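Local structure of ABC transporter, periplasmic substrate-binding protein (Vibrio cholerae O1 biovar eltor, 1TWY) at residues A67-L72 with A80-Y85; V147-E150 with G154-Y157; M163-T168 with S175-T180; T192-N195 with Q199-G202. The protein probably captures phosphate in the periplasm and hands it to an ABC transporter for import, as a two-lobed substrate-binding receptor. One frame throughout, in Å; residues are numbered along the deposited sequence.

Contact 1. Residues A67-L72 with A80-Y85. With PO4 (phosphate ion), chain I.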
loop_
_atom_site.group_PDB
_atom_site.type_symbol
_atom_site.label_atom_id
_atom_site.label_comp_id
_atom_site.label_asym_id
_atom_site.label_seq_id
_atom_site.Cartn_x
_atom_site.Cartn_y
_atom_site.Cartn_z
ATOM N N ALA A 67 15.385 0.635 1.884
ATOM C CA ALA A 67 16.583 -0.164 1.673
ATOM C C ALA A 67 16.712 -0.429 0.185
ATOM O O ALA A 67 17.781 -0.466 -0.343
ATOM C CB ALA A 67 16.521 -1.428 2.484
ATOM N N GLY A 68 15.573 -0.669 -0.491
ATOM C CA GLY A 68 15.623 -0.879 -1.909
ATOM C C GLY A 68 16.251 0.289 -2.670
ATOM O O GLY A 68 17.083 -0.021 -3.527
ATOM N N ILE A 69 15.800 1.497 -2.410
ATOM C CA ILE A 69 16.365 2.706 -3.015
ATOM C C ILE A 69 17.867 2.717 -2.738
ATOM O O ILE A 69 18.645 2.953 -3.650
ATOM C CB ILE A 69 15.699 3.923 -2.473
ATOM C CG1 ILE A 69 14.212 4.002 -2.935
ATOM C CG2 ILE A 69 16.471 5.149 -2.862
ATOM C CD1 ILE A 69 13.343 4.910 -2.153
ATOM N N SER A 70 18.265 2.485 -1.495
ATOM C CA SER A 70 19.690 2.523 -1.149
ATOM C C SER A 70 20.503 1.493 -1.899
ATOM O O SER A 70 21.597 1.799 -2.397
ATOM C CB SER A 70 19.845 2.271 0.341
ATOM O OG SER A 70 21.247 2.304 0.697
ATOM N N LEU A 71 19.997 0.262 -1.981
ATOM C CA LEU A 71 20.665 -0.789 -2.696
ATOM C C LEU A 71 20.860 -0.492 -4.175
ATOM O O LEU A 71 21.842 -0.866 -4.770
ATOM C CB LEU A 71 19.967 -2.136 -2.456
ATOM C CG LEU A 71 20.044 -2.716 -1.033
ATOM C CD1 LEU A 71 18.989 -3.905 -0.868
ATOM C CD2 LEU A 71 21.359 -3.241 -0.790
ATOM N N LEU A 72 19.853 0.089 -4.793
ATOM C CA LEU A 72 19.965 0.520 -6.200
ATOM C C LEU A 72 20.986 1.643 -6.357
ATOM O O LEU A 72 21.789 1.576 -7.315
ATOM C CB LEU A 72 18.617 0.987 -6.732
ATOM C CG LEU A 72 18.594 1.454 -8.170
ATOM C CD1 LEU A 72 18.888 0.411 -9.144
ATOM C CD2 LEU A 72 17.213 2.119 -8.462
ATOM N N ALA A 80 14.913 -1.089 -8.246
ATOM C CA ALA A 80 14.302 -1.031 -6.935
ATOM C C ALA A 80 12.765 -1.030 -7.130
ATOM O O ALA A 80 12.208 -0.630 -8.148
ATOM C CB ALA A 80 14.752 0.131 -6.152
HETATM N N MSE A 81 12.053 -1.398 -6.053
HETATM C CA MSE A 81 10.643 -1.323 -6.076
HETATM C C MSE A 81 10.216 -0.587 -4.760
HETATM O O MSE A 81 10.819 -0.814 -3.706
HETATM C CB MSE A 81 10.002 -2.723 -6.237
HETATM C CG MSE A 81 10.330 -3.638 -5.235
HETATM SE SE MSE A 81 9.871 -5.545 -5.878
HETATM C CE MSE A 81 11.097 -6.088 -4.494
ATOM N N THR A 82 9.266 0.312 -4.864
ATOM C CA THR A 82 8.762 1.042 -3.705
ATOM C C THR A 82 7.263 0.982 -3.703
ATOM O O THR A 82 6.635 0.804 -4.687
ATOM C CB THR A 82 9.180 2.533 -3.639
ATOM O OG1 THR A 82 8.512 3.321 -4.655
ATOM C CG2 THR A 82 10.681 2.717 -3.789
ATOM N N SER A 83 6.671 1.163 -2.515
ATOM C CA SER A 83 5.262 1.368 -2.352
ATOM C C SER A 83 4.837 2.774 -1.941
ATOM O O SER A 83 3.776 3.003 -1.300
ATOM C CB SER A 83 4.780 0.302 -1.392
ATOM O OG SER A 83 5.512 0.473 -0.148
ATOM N N ARG A 84 5.651 3.746 -2.279
ATOM C CA ARG A 84 5.462 5.162 -1.988
ATOM C C ARG A 84 6.223 5.961 -2.972
ATOM O O ARG A 84 7.143 5.446 -3.620
ATOM C CB ARG A 84 5.961 5.545 -0.615
ATOM C CG ARG A 84 7.419 5.238 -0.429
ATOM C CD ARG A 84 7.933 5.750 0.899
ATOM N NE ARG A 84 9.332 5.429 1.186
ATOM C CZ ARG A 84 10.372 6.126 0.728
ATOM N NH1 ARG A 84 10.193 7.085 -0.145
ATOM N NH2 ARG A 84 11.624 5.783 1.075
ATOM N N TYR A 85 5.806 7.201 -3.194
ATOM C CA TYR A 85 6.591 8.111 -4.004
ATOM C C TYR A 85 7.907 8.442 -3.267
ATOM O O TYR A 85 8.042 8.290 -2.045
ATOM C CB TYR A 85 5.777 9.373 -4.327
ATOM C CG TYR A 85 4.571 9.091 -5.183
ATOM C CD1 TYR A 85 4.712 8.824 -6.514
ATOM C CD2 TYR A 85 3.222 9.189 -4.681
ATOM C CE1 TYR A 85 3.647 8.589 -7.280
ATOM C CE2 TYR A 85 2.169 8.921 -5.525
ATOM C CZ TYR A 85 2.415 8.582 -6.816
ATOM O OH TYR A 85 1.395 8.300 -7.741
HETATM P P PO4 I . 7.247 -1.626 2.122
HETATM O O1 PO4 I . 6.210 -1.881 1.015
HETATM O O2 PO4 I . 6.429 -1.219 3.474
HETATM O O3 PO4 I . 8.123 -2.897 2.431
HETATM O O4 PO4 I . 8.163 -0.441 1.905
#
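Ala80 sets its methyl against the helix backbone: CB lies 3.5 Å from Gly68 O, where the helix has no side chain to hold the strand off. Leu72 closes over the same methyl, its CD2 3.9 Å from Ala80 CB. One turn away along the helix, Ile69 reaches with its longer branch, and CD1 comes to rest 3.8 Å from Thr82 CG2. That same CD1 touches the guanidinium of Arg84 at NH2, also at 3.8 Å. The contact is thus apolar at the strand and ends in a charged group at the loop.

Thr82, the last strand residue, and Arg84, two further on, shape the loop. Thr82 OG1 sits between its own backbone N and carbonyl carbon (chi1 70°), and from there binds Arg84 O at 2.7 Å. Arg84 runs extended from CG to NE; its NH1 bonds Tyr85 O and forms a salt bridge with Glu90, while NH2 reaches Thr66 OG1. Between them Ser83, its N held by Ser65 OG, gives OG to phosphate O1 at 2.7 Å, joining Ser35, Thr36, Ser37 and Ser65 round the ion.

Residues 67-72 of the helix run nearly antiparallel to strand residues 80-82. Helix 65-73 connects strand 57-62 to strand 79-82, the classic beta-alpha-beta crossover of a periplasmic binding protein lobe, with the anion held at the strand ends.

Contact 2. Residues V147-E150 with G154-Y157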
loop_
_atom_site.group_PDB
_atom_site.type_symbol
_atom_site.label_atom_id
_atom_site.label_comp_id
_atom_site.label_asym_id
_atom_site.label_seq_id
_atom_site.Cartn_x
_atom_site.Cartn_y
_atom_site.Cartn_z
ATOM N N VAL A 147 -8.950 0.246 15.308
ATOM C CA VAL A 147 -8.171 -0.952 14.997
ATOM C C VAL A 147 -7.129 -0.624 13.921
ATOM O O VAL A 147 -7.389 0.058 12.942
ATOM C CB VAL A 147 -9.030 -2.055 14.563
ATOM C CG1 VAL A 147 -8.148 -3.381 14.607
ATOM C CG2 VAL A 147 -10.269 -2.184 15.366
ATOM N N THR A 148 -5.900 -1.134 14.145
ATOM C CA THR A 148 -4.795 -0.946 13.337
ATOM C C THR A 148 -4.061 -2.282 13.076
ATOM O O THR A 148 -4.516 -3.318 13.605
ATOM C CB THR A 148 -3.929 0.207 13.812
ATOM O OG1 THR A 148 -2.954 0.475 12.778
ATOM C CG2 THR A 148 -3.153 -0.133 15.101
ATOM N N ARG A 149 -2.971 -2.289 12.408
ATOM C CA ARG A 149 -2.170 -3.466 12.134
ATOM C C ARG A 149 -0.867 -3.382 12.969
ATOM O O ARG A 149 -0.582 -2.373 13.651
ATOM C CB ARG A 149 -1.934 -3.528 10.623
ATOM C CG ARG A 149 -3.097 -3.967 9.800
ATOM C CD ARG A 149 -3.476 -5.467 10.002
ATOM N NE ARG A 149 -2.382 -6.274 9.615
ATOM C CZ ARG A 149 -2.027 -6.516 8.372
ATOM N NH1 ARG A 149 -2.842 -6.169 7.360
ATOM N NH2 ARG A 149 -0.933 -7.217 8.120
ATOM N N GLU A 150 -0.116 -4.473 12.901
ATOM C CA GLU A 150 1.137 -4.566 13.568
ATOM C C GLU A 150 2.129 -3.503 13.064
ATOM O O GLU A 150 2.073 -3.063 11.913
ATOM C CB GLU A 150 1.659 -5.984 13.430
ATOM C CG GLU A 150 2.107 -6.511 12.087
ATOM C CD GLU A 150 1.062 -6.950 11.114
ATOM O OE1 GLU A 150 -0.178 -6.734 11.275
ATOM O OE2 GLU A 150 1.458 -7.319 9.921
ATOM N N GLY A 154 3.293 -3.201 6.230
ATOM C CA GLY A 154 3.270 -2.270 5.124
ATOM C C GLY A 154 1.991 -1.506 4.919
ATOM O O GLY A 154 1.991 -0.312 4.489
ATOM N N THR A 155 0.864 -2.192 5.141
ATOM C CA THR A 155 -0.412 -1.596 4.978
ATOM C C THR A 155 -0.596 -0.469 6.011
ATOM O O THR A 155 -1.053 0.616 5.669
ATOM C CB THR A 155 -1.425 -2.691 5.196
ATOM O OG1 THR A 155 -1.286 -3.610 4.090
ATOM C CG2 THR A 155 -2.790 -2.166 5.091
ATOM N N ARG A 156 -0.162 -0.778 7.195
ATOM C CA ARG A 156 -0.197 0.265 8.314
ATOM C C ARG A 156 0.660 1.463 7.946
ATOM O O ARG A 156 0.214 2.632 8.148
ATOM C CB ARG A 156 0.212 -0.272 9.604
ATOM C CG ARG A 156 0.076 0.752 10.706
ATOM C CD ARG A 156 0.536 0.174 11.985
ATOM N NE ARG A 156 0.637 1.142 13.023
ATOM C CZ ARG A 156 0.796 0.876 14.336
ATOM N NH1 ARG A 156 0.765 -0.360 14.905
ATOM N NH2 ARG A 156 0.913 1.942 15.129
ATOM N N TYR A 157 1.865 1.227 7.423
ATOM C CA TYR A 157 2.762 2.321 7.115
ATOM C C TYR A 157 2.125 3.222 6.059
ATOM O O TYR A 157 2.143 4.439 6.184
ATOM C CB TYR A 157 4.109 1.727 6.625
ATOM C CG TYR A 157 5.024 2.819 6.250
ATOM C CD1 TYR A 157 4.906 3.395 4.974
ATOM C CD2 TYR A 157 5.962 3.310 7.141
ATOM C CE1 TYR A 157 5.690 4.443 4.618
ATOM C CE2 TYR A 157 6.796 4.377 6.753
ATOM C CZ TYR A 157 6.616 4.927 5.492
ATOM O OH TYR A 157 7.388 5.961 5.015
#
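Arg156 lays its guanidinium against Thr148, whose CG2 stands 3.9 Å above one face, displaced toward the rim, with OG1 over the same face. At the edge is Arg149 O, which takes a 2.7 Å bond from Arg156 NH1; the oxygen is tilted 24° from the guanidinium plane, and the donor lies nearly in line with the C=O bond. The other flat group, the guanidinium of Arg149, has the Glu150 carboxylate at its edge and Thr155 CB at an oblique angle.

The motif is a strand-turn-helix: strand 145-149 runs out of the sheet and leads through a short turn into helix 154-163. Arg156 bridges the two elements from the first turn of the helix. With CG anti to the backbone N (chi1 -176°) and the chain straight to NE, it is long enough to pass along the strand end. Beyond the two segments NE pairs with Glu160 and NH2 with Ser175 OG, so all three nitrogens are engaged, which should fix the rotation of the group.

Arg149 behaves differently. Its chain is folded at chi2 and chi3, and it grips Glu150 side-on, NE to OE1 at 2.8 Å and NH2 to OE2 at 3.0 Å, each oxygen using its syn lone pair. This salt bridge between sequence neighbours lies away from the Arg156 bond. The two arginines meet near the backbone, where Arg149 CB is 4.0 Å from Arg156 CB.

Contact 3. Residues M163-T168 with S175-T180; sequences MGLTKT and SDVAPT. With MG (magnesium ion), chain J.
Lys167 and Asp176 cross at about a right angle, the lysine chain passing over the carboxylate so that its CD, at 3.4 Å, lies closer to Asp176 OD1 than the charged NZ does. The NZ to OD1 distance is 3.9 Å, a long salt bridge, and water 2 spans it by accepting from Lys167 NZ and donating to Asp176 OD1. Asp176 is placed for this by its first torsion, which carries CG opposite the backbone N (chi1 -160°). Its other oxygen, OD2, pairs with Lys128 and takes water 1, which also donates to Gly164 O.

Beneath the side chains the backbones meet at the mouth of a beta hairpin, strands 166-169 and 172-175. Thr166 and Ser175 form an antiparallel non-hydrogen-bonded pair with diverging side chains, and one step outward Asp176 N bonds Leu165 O at 2.8 Å. Leu165 CB packs on Val177 CG2, closing the inner side toward helices 120-128 and 154-163.

Gly164 ends the preceding helix in a Schellman motif. Its carbonyl oxygen and that of Thr166 bind a magnesium ion, at 2.5 Å from Gly164 O and 2.4 Å from Thr166 O, alongside two waters. Two neutral carbonyls at distances long for magnesium suggest weak binding, while Asp176, with two lysines near it, is probably ionised.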
loop_
_atom_site.group_PDB
_atom_site.type_symbol
_atom_site.label_atom_id
_atom_site.label_comp_id
_atom_site.label_asym_id
_atom_site.label_seq_id
_atom_site.Cartn_x
_atom_site.Cartn_y
_atom_site.Cartn_z
HETATM N N MSE A 163 -2.541 9.409 5.710
HETATM C CA MSE A 163 -3.394 10.152 6.605
HETATM C C MSE A 163 -2.651 11.180 7.414
HETATM O O MSE A 163 -3.290 11.882 8.192
HETATM C CB MSE A 163 -4.125 9.167 7.536
HETATM C CG MSE A 163 -5.052 8.178 6.811
HETATM SE SE MSE A 163 -6.478 9.295 5.942
HETATM C CE MSE A 163 -6.870 10.450 7.539
ATOM N N GLY A 164 -1.347 11.284 7.278
ATOM C CA GLY A 164 -0.529 12.226 8.038
ATOM C C GLY A 164 -0.451 11.843 9.513
ATOM O O GLY A 164 -0.251 12.669 10.448
ATOM N N LEU A 165 -0.560 10.573 9.781
ATOM C CA LEU A 165 -0.566 10.005 11.108
ATOM C C LEU A 165 0.807 9.522 11.593
ATOM O O LEU A 165 0.869 8.621 12.396
ATOM C CB LEU A 165 -1.567 8.869 11.254
ATOM C CG LEU A 165 -3.045 9.248 11.230
ATOM C CD1 LEU A 165 -4.009 8.053 10.863
ATOM C CD2 LEU A 165 -3.463 9.888 12.561
ATOM N N THR A 166 1.884 10.097 11.124
ATOM C CA THR A 166 3.153 9.893 11.728
ATOM C C THR A 166 3.625 11.280 12.218
ATOM O O THR A 166 3.028 12.278 11.898
ATOM C CB THR A 166 4.200 9.293 10.782
ATOM O OG1 THR A 166 4.547 10.162 9.695
ATOM C CG2 THR A 166 3.662 8.005 10.148
ATOM N N LYS A 167 4.642 11.213 13.034
ATOM C CA LYS A 167 5.271 12.465 13.532
ATOM C C LYS A 167 6.763 12.305 13.479
ATOM O O LYS A 167 7.297 11.212 13.723
ATOM C CB LYS A 167 4.873 12.700 14.936
ATOM C CG LYS A 167 5.297 11.683 15.974
ATOM C CD LYS A 167 4.695 11.920 17.416
ATOM C CE LYS A 167 5.035 10.773 18.316
ATOM N NZ LYS A 167 4.397 10.912 19.581
ATOM N N THR A 168 7.454 13.411 13.230
ATOM C CA THR A 168 8.878 13.414 13.211
ATOM C C THR A 168 9.456 13.423 14.616
ATOM O O THR A 168 9.113 14.256 15.490
ATOM C CB THR A 168 9.393 14.592 12.415
ATOM O OG1 THR A 168 8.799 14.678 11.122
ATOM C CG2 THR A 168 10.888 14.508 12.269
ATOM N N SER A 175 4.938 6.383 14.486
ATOM C CA SER A 175 3.490 6.381 14.424
ATOM C C SER A 175 2.887 7.359 15.449
ATOM O O SER A 175 3.261 7.357 16.622
ATOM C CB SER A 175 2.916 4.972 14.694
ATOM O OG SER A 175 1.528 4.989 14.729
ATOM N N ASP A 176 1.860 8.090 14.995
ATOM C CA ASP A 176 1.201 9.103 15.848
ATOM C C ASP A 176 -0.252 8.684 16.130
ATOM O O ASP A 176 -1.084 9.460 16.647
ATOM C CB ASP A 176 1.205 10.423 15.135
ATOM C CG ASP A 176 1.017 11.635 16.079
ATOM O OD1 ASP A 176 1.319 11.568 17.269
ATOM O OD2 ASP A 176 0.561 12.641 15.579
ATOM N N VAL A 177 -0.572 7.433 15.878
ATOM C CA VAL A 177 -1.861 6.852 16.210
ATOM C C VAL A 177 -1.893 6.648 17.701
ATOM O O VAL A 177 -0.937 6.193 18.338
ATOM C CB VAL A 177 -2.079 5.463 15.478
ATOM C CG1 VAL A 177 -3.283 4.764 15.839
ATOM C CG2 VAL A 177 -2.176 5.730 14.010
ATOM N N ALA A 178 -3.011 6.988 18.224
ATOM C CA ALA A 178 -3.195 6.853 19.674
ATOM C C ALA A 178 -2.918 5.445 20.153
ATOM O O ALA A 178 -3.400 4.523 19.605
ATOM C CB ALA A 178 -4.559 7.245 20.004
ATOM N N PRO A 179 -2.142 5.241 21.180
ATOM C CA PRO A 179 -1.734 3.880 21.496
ATOM C C PRO A 179 -2.869 3.077 22.174
ATOM O O PRO A 179 -2.670 1.917 22.441
ATOM C CB PRO A 179 -0.529 4.077 22.450
ATOM C CG PRO A 179 -0.825 5.324 23.112
ATOM C CD PRO A 179 -1.491 6.228 22.059
ATOM N N THR A 180 -4.033 3.663 22.378
ATOM C CA THR A 180 -5.247 2.903 22.679
ATOM C C THR A 180 -5.825 2.104 21.467
ATOM O O THR A 180 -6.735 1.268 21.638
ATOM C CB THR A 180 -6.367 3.789 23.216
ATOM O OG1 THR A 180 -6.597 4.951 22.405
ATOM C CG2 THR A 180 -6.098 4.236 24.714
HETATM MG MG MG J . 1.599 14.096 11.420
HETATM O O HOH W 1 -0.241 13.511 13.169
HETATM O O HOH W 2 1.616 10.089 19.536
HETATM O O HOH W 3 2.491 14.167 9.857
HETATM O O HOH W 4 2.736 15.290 13.153
#

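Contact 4. Residues T192-N195 with Q199-G202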
loop_
_atom_site.group_PDB
_atom_site.type_symbol
_atom_site.label_atom_id
_atom_site.label_comp_id
_atom_site.label_asym_id
_atom_site.label_seq_id
_atom_site.Cartn_x
_atom_site.Cartn_y
_atom_site.Cartn_z
ATOM N N THR A 192 -12.673 -9.996 10.702
ATOM C CA THR A 192 -13.367 -10.723 11.761
ATOM C C THR A 192 -13.605 -9.808 12.952
ATOM O O THR A 192 -14.718 -9.838 13.525
ATOM C CB THR A 192 -12.565 -11.967 12.123
ATOM O OG1 THR A 192 -12.474 -12.753 10.910
ATOM C CG2 THR A 192 -13.292 -12.765 13.134
ATOM N N LEU A 193 -12.613 -9.029 13.334
ATOM C CA LEU A 193 -12.806 -8.090 14.452
ATOM C C LEU A 193 -13.857 -7.097 14.205
ATOM O O LEU A 193 -14.794 -6.879 15.029
ATOM C CB LEU A 193 -11.467 -7.470 14.884
ATOM C CG LEU A 193 -11.444 -6.817 16.240
ATOM C CD1 LEU A 193 -11.581 -7.808 17.399
ATOM C CD2 LEU A 193 -10.208 -6.016 16.397
ATOM N N VAL A 194 -13.840 -6.451 13.037
ATOM C CA VAL A 194 -14.842 -5.479 12.655
ATOM C C VAL A 194 -16.226 -6.118 12.632
ATOM O O VAL A 194 -17.212 -5.570 13.044
ATOM C CB VAL A 194 -14.447 -4.682 11.394
ATOM C CG1 VAL A 194 -15.534 -3.821 10.855
ATOM C CG2 VAL A 194 -13.260 -3.815 11.645
ATOM N N ASN A 195 -16.332 -7.298 11.959
ATOM C CA ASN A 195 -17.579 -8.065 11.846
ATOM C C ASN A 195 -18.288 -8.393 13.131
ATOM O O ASN A 195 -19.455 -8.422 13.227
ATOM C CB ASN A 195 -17.290 -9.356 11.045
ATOM C CG ASN A 195 -18.473 -10.244 11.003
ATOM O OD1 ASN A 195 -18.651 -11.040 11.866
ATOM N ND2 ASN A 195 -19.317 -10.094 9.977
ATOM N N GLN A 199 -18.731 -1.284 17.279
ATOM C CA GLN A 199 -17.975 -0.067 17.560
ATOM C C GLN A 199 -16.706 0.109 16.740
ATOM O O GLN A 199 -16.109 1.152 16.816
ATOM C CB GLN A 199 -17.582 -0.013 19.036
ATOM C CG GLN A 199 -16.521 -1.029 19.584
ATOM C CD GLN A 199 -17.047 -2.334 20.151
ATOM O OE1 GLN A 199 -18.044 -2.816 19.650
ATOM N NE2 GLN A 199 -16.399 -2.909 21.171
ATOM N N ALA A 200 -16.243 -0.923 16.005
ATOM C CA ALA A 200 -14.914 -0.873 15.475
ATOM C C ALA A 200 -14.810 -0.231 14.089
ATOM O O ALA A 200 -15.732 -0.196 13.290
ATOM C CB ALA A 200 -14.365 -2.377 15.354
ATOM N N VAL A 201 -13.650 0.375 13.865
ATOM C CA VAL A 201 -13.212 0.839 12.568
ATOM C C VAL A 201 -11.856 0.385 12.319
ATOM O O VAL A 201 -10.965 0.249 13.216
ATOM C CB VAL A 201 -13.220 2.393 12.412
ATOM C CG1 VAL A 201 -12.432 3.102 13.464
ATOM C CG2 VAL A 201 -12.945 2.881 10.967
ATOM N N GLY A 202 -11.644 0.047 11.048
ATOM C CA GLY A 202 -10.341 -0.392 10.655
ATOM C C GLY A 202 -10.095 -0.158 9.171
ATOM O O GLY A 202 -10.853 0.521 8.515
#
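Val194 packs on Ala200 where helix meets strand, and the approach begins at the backbone: Val194 CA is already 4.1 Å from the Ala200 methyl. At CB the side chain divides. CG1 takes the position anti to the backbone N (chi1 171°), whereas CG2 stands beside that nitrogen, and it is CG2 that does the touching. This methyl meets Ala200 CB at 4.1 Å. The same methyl also lies 4.2 Å from Gly202 N, with the carbonyl carbon of Val201 at its margin. Gly202 offers bare backbone there, and Val201 directs its own side chain to the other face of the sheet, onto Trp134, Ile144, Ile107 and Val109.

The contact is small, 133 Å² in all, with no hydrogen bond across it: a valine methyl against an alanine methyl and strand backbone. Val213 adds to the packing round Val194, and Leu193, one residue earlier, settles on Val147. Helix 187-196 therefore covers strand 200-205 and its parallel neighbour 145-149; strand 182-184, helix 187-196 and strand 200-205 make a beta-alpha-beta crossover, with parallel strand 145-149 between the two strands and antiparallel strand 96-109 beyond Gly202.

From the N terminus the contacts come in series: each closes its own short loop before the next opens, and none nest or cross. Contact 1 ties a helix to the sheet in the lobe that starts the chain. Strand 96-109 then pairs with strands of both lobes, and the other three contacts lie in the second. Contact 2 turns strand 145-149 into helix 154-163, which leads directly to the hairpin closed by contact 3; Arg156 reaches Ser175 between them. Contact 4 returns to the sheet, where strand 200-205 lies beside 145-149, Val147 N bonding Val201 O. Tyr157 OH just touches Arg84 CD, bringing contact 2 against contact 1.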